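Local structure of fibrillarin-like rRNA/tRNA 2'-O-methyltransferase (Methanocaldococcus jannaschii, 1FBN) at residues 26-31 against 45-50; 66-71 against 207-212. The protein probably transfers methyl groups from S-adenosyl-L-methionine to ribose 2'-hydroxyls of rRNA and tRNA, at sites chosen by a guide RNA. One frame throughout, in Å; residues are numbered along the deposited sequence.

Interaction 1 of 2, residues 26-31 against 45-50; sequences ATKSIV and GDEEYR
In the antiparallel sheet of the N-terminal part, strands 25-28 and 47-51 lie side by side, and T27 and R50 form a hydrogen-bonded pair between them. R50 N gives to T27 O at 2.9 Å, and T27 N to R50 O at 3.2 Å. T27 O also takes a CA-H...O contact from Y49 CA, and S29 N meets E48 O at 2.9 Å. K28 and Y49, a non-hydrogen-bonded pair, put their side chains on one face, side by side and pointing the same way. The K28 chain leaves with CG anti to the backbone N (chi1 -170°) and bends at chi3, which lays CE 3.6 Å from Y49 OH. E47, itself bent at chi2, brings its carboxylate across the lysine chain: OE2 is 3.2 Å from K28 CD and makes a long, weak salt bridge of 3.4 Å to K28 NZ. NZ has a further weak hydrogen bond to Y14 OH, and the Y14 ring meets that of Y49 edge-to-face. With an alanine in place of K28, the E47 carboxylate is likely to lose its positive partner and the Y49 hydroxyl end the methylene chain beside it. Water 2 joins S29 O, E47 OE1 and E48 N, while water 1 links S29 OG to E48 OE1, which also accepts from G33 N. On the face of T27 and R50, the R50 chain passes S29, CG 3.8 Å from S29 CB, and its guanidinium runs on to salt bridges with E39 and D94; D94 is also hydrogen-bonded to T27 OG1. S29 OG accepts from V31 N in an ST turn that leads the chain out of strand 25-28, an inner strand, like 47-51, of this fibrillarin homologue's five-stranded antiparallel N-terminal sheet, next to helix 87-95.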
# COMPACT_ATOMS: atom_id res chain seq x y z
N ALA A 26 3.03 -2.86 -13.48
CA ALA A 26 1.60 -3.07 -13.62
C ALA A 26 1.12 -4.26 -12.81
O ALA A 26 1.92 -5.03 -12.26
CB ALA A 26 1.25 -3.27 -15.10
N THR A 27 -0.20 -4.38 -12.69
CA THR A 27 -0.81 -5.51 -12.00
C THR A 27 -1.81 -6.14 -12.97
O THR A 27 -2.26 -5.50 -13.93
CB THR A 27 -1.53 -5.09 -10.69
OG1 THR A 27 -2.46 -4.04 -10.95
CG2 THR A 27 -0.53 -4.63 -9.64
N LYS A 28 -2.08 -7.42 -12.77
CA LYS A 28 -3.02 -8.15 -13.61
C LYS A 28 -4.42 -7.90 -13.05
O LYS A 28 -4.76 -8.35 -11.96
CB LYS A 28 -2.67 -9.64 -13.58
CG LYS A 28 -3.40 -10.48 -14.59
CD LYS A 28 -2.90 -11.92 -14.54
CE LYS A 28 -1.46 -12.02 -14.97
NZ LYS A 28 -0.97 -13.43 -14.93
N SER A 29 -5.22 -7.13 -13.80
CA SER A 29 -6.58 -6.76 -13.39
C SER A 29 -7.53 -7.92 -13.04
O SER A 29 -7.60 -8.91 -13.77
CB SER A 29 -7.22 -5.89 -14.47
OG SER A 29 -8.54 -5.50 -14.12
N ILE A 30 -8.23 -7.79 -11.91
CA ILE A 30 -9.20 -8.81 -11.50
C ILE A 30 -10.63 -8.43 -11.93
O ILE A 30 -11.58 -9.17 -11.68
CB ILE A 30 -9.17 -9.11 -9.98
CG1 ILE A 30 -9.46 -7.85 -9.17
CG2 ILE A 30 -7.84 -9.76 -9.60
CD1 ILE A 30 -9.67 -8.12 -7.69
N VAL A 31 -10.78 -7.26 -12.55
CA VAL A 31 -12.07 -6.78 -13.07
C VAL A 31 -11.78 -6.21 -14.45
O VAL A 31 -11.58 -5.00 -14.62
CB VAL A 31 -12.71 -5.68 -12.18
CG1 VAL A 31 -14.05 -5.25 -12.79
CG2 VAL A 31 -12.93 -6.20 -10.77
N GLY A 45 -4.72 -10.73 -25.10
CA GLY A 45 -5.72 -11.78 -25.14
C GLY A 45 -6.82 -11.39 -24.18
O GLY A 45 -7.47 -10.36 -24.37
N ASP A 46 -7.01 -12.18 -23.13
CA ASP A 46 -8.04 -11.87 -22.14
C ASP A 46 -7.52 -11.17 -20.90
O ASP A 46 -8.28 -10.52 -20.18
CB ASP A 46 -8.84 -13.13 -21.78
CG ASP A 46 -9.89 -13.48 -22.84
OD1 ASP A 46 -10.57 -12.55 -23.34
OD2 ASP A 46 -10.04 -14.68 -23.16
N GLU A 47 -6.21 -11.26 -20.66
CA GLU A 47 -5.57 -10.62 -19.52
C GLU A 47 -5.40 -9.12 -19.75
O GLU A 47 -5.09 -8.69 -20.86
CB GLU A 47 -4.20 -11.23 -19.26
CG GLU A 47 -4.21 -12.73 -18.98
CD GLU A 47 -4.44 -13.07 -17.52
OE1 GLU A 47 -5.42 -12.56 -16.93
OE2 GLU A 47 -3.63 -13.84 -16.96
N GLU A 48 -5.61 -8.33 -18.71
CA GLU A 48 -5.44 -6.88 -18.80
C GLU A 48 -4.47 -6.39 -17.74
O GLU A 48 -4.71 -6.55 -16.55
CB GLU A 48 -6.79 -6.17 -18.65
CG GLU A 48 -7.69 -6.30 -19.88
CD GLU A 48 -8.99 -5.49 -19.78
OE1 GLU A 48 -9.11 -4.64 -18.87
OE2 GLU A 48 -9.88 -5.71 -20.63
N TYR A 49 -3.34 -5.85 -18.18
CA TYR A 49 -2.34 -5.34 -17.25
C TYR A 49 -2.55 -3.85 -17.07
O TYR A 49 -2.50 -3.08 -18.02
CB TYR A 49 -0.92 -5.62 -17.77
CG TYR A 49 -0.59 -7.10 -17.84
CD1 TYR A 49 -0.87 -7.84 -18.99
CD2 TYR A 49 -0.01 -7.75 -16.76
CE1 TYR A 49 -0.57 -9.20 -19.06
CE2 TYR A 49 0.30 -9.11 -16.82
CZ TYR A 49 0.01 -9.83 -17.97
OH TYR A 49 0.32 -11.17 -18.04
N ARG A 50 -2.84 -3.45 -15.83
CA ARG A 50 -3.09 -2.05 -15.51
C ARG A 50 -1.80 -1.34 -15.11
O ARG A 50 -1.18 -1.70 -14.11
CB ARG A 50 -4.10 -1.92 -14.37
CG ARG A 50 -5.46 -2.51 -14.66
CD ARG A 50 -6.50 -1.92 -13.72
NE ARG A 50 -6.23 -2.27 -12.34
CZ ARG A 50 -6.23 -1.43 -11.32
NH1 ARG A 50 -6.50 -0.14 -11.49
NH2 ARG A 50 -5.97 -1.88 -10.10
O HOH W 1 -8.83 -3.56 -16.27
O HOH W 2 -6.49 -9.74 -16.33

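Interaction 2 of 2, residues 66-71 against 207-212; sequences GLKVMP and IVDEVD
D209 reaches out from edge strand 205-212 to the loop 66-71, and its side chain carries the polar part of the contact. Its CB lies beside V69, 4.0 Å from CG2, the two side chains running antiparallel past one another. Next along, CG comes within 3.7 Å of L67 CD1, whose chain crosses the carboxylate obliquely. L67 CG stands anti to the backbone N (chi1 -178°), which carries CD1 to 3.3 Å from D209 OD2. At the tip OD2 takes two backbone N-H groups: K68 N at 2.8 Å on its syn lone pair, and V69 N at 2.9 Å nearly along the C-O axis. The two bonds are about equally straight (153° and 156°) and fix the carboxylate against the turn of the loop. The other oxygen, OD1, accepts from a water that also donates to G66 O, and more weakly from E210 N of its own strand. Apolar contacts flank D209 along the strand: V211 CG2 packs on L67 CD1 at 3.8 Å, and V208 CG2 on V69 CG1 at 4.0 Å. A classic bulge sets V208 and D209 together opposite V224 of strand 220-227. G66 closes helix 58-64 as the C-prime glycine of a Schellman motif; from there the loop leads from beside the edge strand across one face of the sheet, L67 reaching M175 and V69 reaching Y173 of strand 172-179, beyond strand 220-227.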
# COMPACT_ATOMS: atom_id res chain seq x y z
N GLY A 66 12.94 1.53 -6.01
CA GLY A 66 13.80 0.51 -5.43
C GLY A 66 13.38 -0.37 -4.27
O GLY A 66 14.24 -0.98 -3.64
N LEU A 67 12.09 -0.46 -3.97
CA LEU A 67 11.62 -1.31 -2.87
C LEU A 67 12.07 -2.74 -3.16
O LEU A 67 11.88 -3.24 -4.28
CB LEU A 67 10.09 -1.27 -2.79
CG LEU A 67 9.44 -2.08 -1.67
CD1 LEU A 67 9.75 -1.44 -0.33
CD2 LEU A 67 7.94 -2.16 -1.87
N LYS A 68 12.70 -3.39 -2.18
CA LYS A 68 13.18 -4.77 -2.33
C LYS A 68 12.34 -5.79 -1.57
O LYS A 68 12.30 -6.97 -1.93
CB LYS A 68 14.65 -4.88 -1.90
CG LYS A 68 15.61 -3.97 -2.66
CD LYS A 68 15.58 -4.25 -4.15
CE LYS A 68 16.42 -3.22 -4.89
NZ LYS A 68 16.27 -3.35 -6.36
N VAL A 69 11.70 -5.34 -0.50
CA VAL A 69 10.86 -6.21 0.32
C VAL A 69 9.38 -5.88 0.08
O VAL A 69 8.89 -4.84 0.51
CB VAL A 69 11.16 -6.04 1.84
CG1 VAL A 69 10.38 -7.06 2.65
CG2 VAL A 69 12.65 -6.17 2.10
N MSE A 70 8.70 -6.75 -0.67
CA MSE A 70 7.27 -6.58 -0.95
C MSE A 70 6.57 -7.82 -0.42
O MSE A 70 6.53 -8.86 -1.08
CB MSE A 70 7.03 -6.40 -2.45
CG MSE A 70 5.55 -6.35 -2.84
SE MSE A 70 4.61 -5.13 -1.94
CE MSE A 70 3.24 -4.91 -3.06
N PRO A 71 6.05 -7.74 0.82
CA PRO A 71 5.35 -8.82 1.51
C PRO A 71 3.94 -9.19 1.04
O PRO A 71 3.44 -10.26 1.37
CB PRO A 71 5.36 -8.34 2.96
CG PRO A 71 5.22 -6.86 2.81
CD PRO A 71 6.18 -6.56 1.69
N ILE A 207 12.92 -2.88 11.12
CA ILE A 207 12.90 -2.24 9.80
C ILE A 207 13.77 -2.98 8.78
O ILE A 207 14.99 -3.07 8.94
CB ILE A 207 13.32 -0.76 9.90
CG1 ILE A 207 12.44 -0.02 10.92
CG2 ILE A 207 13.25 -0.10 8.52
CD1 ILE A 207 10.94 -0.04 10.62
N VAL A 208 13.12 -3.49 7.73
CA VAL A 208 13.80 -4.24 6.68
C VAL A 208 13.93 -3.53 5.33
O VAL A 208 14.64 -4.01 4.45
CB VAL A 208 13.17 -5.65 6.46
CG1 VAL A 208 13.34 -6.49 7.73
CG2 VAL A 208 11.70 -5.55 6.07
N ASP A 209 13.24 -2.40 5.18
CA ASP A 209 13.31 -1.62 3.95
C ASP A 209 12.92 -0.18 4.23
O ASP A 209 12.16 0.11 5.16
CB ASP A 209 12.43 -2.21 2.84
CG ASP A 209 12.98 -1.96 1.44
OD1 ASP A 209 13.71 -0.97 1.23
OD2 ASP A 209 12.69 -2.76 0.53
N GLU A 210 13.48 0.73 3.44
CA GLU A 210 13.23 2.16 3.57
C GLU A 210 13.46 2.77 2.20
O GLU A 210 14.56 2.70 1.66
CB GLU A 210 14.19 2.75 4.60
CG GLU A 210 13.90 4.19 4.97
CD GLU A 210 14.88 4.75 6.00
OE1 GLU A 210 15.29 3.99 6.91
OE2 GLU A 210 15.23 5.94 5.90
N VAL A 211 12.40 3.35 1.62
CA VAL A 211 12.48 3.93 0.29
C VAL A 211 12.04 5.39 0.20
O VAL A 211 10.90 5.74 0.55
CB VAL A 211 11.62 3.12 -0.73
CG1 VAL A 211 11.83 3.63 -2.14
CG2 VAL A 211 11.94 1.64 -0.65
N ASP A 212 12.95 6.24 -0.26
CA ASP A 212 12.65 7.65 -0.45
C ASP A 212 11.93 7.71 -1.81
O ASP A 212 12.53 7.42 -2.85
CB ASP A 212 13.95 8.47 -0.50
CG ASP A 212 13.71 9.98 -0.61
OD1 ASP A 212 12.55 10.41 -0.73
OD2 ASP A 212 14.70 10.75 -0.55
O HOH W 3 15.08 -0.48 -1.13

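Overall arrangement
Interaction 1 closes before interaction 2 opens along the chain, and their centres lie 25 Å apart, with nearest atoms about 8 Å apart, so the two are not in contact. They belong to different sheets: 26-31 and 45-50 to the antiparallel N-terminal sheet, 207-212 to the edge of the mixed seven-stranded sheet whose 3-2-1-4-5-7-6 order is that of Rossmann-like methyltransferases. Helix 58-64 follows strand 47-51 and leads into loop 66-71, connecting the two regions. Interaction 1 ties the N-terminal sheet to helix 87-95, which begins at the predicted S-adenosyl-L-methionine site, while interaction 2 joins the start of the methyltransferase fold to its C-terminal edge strand.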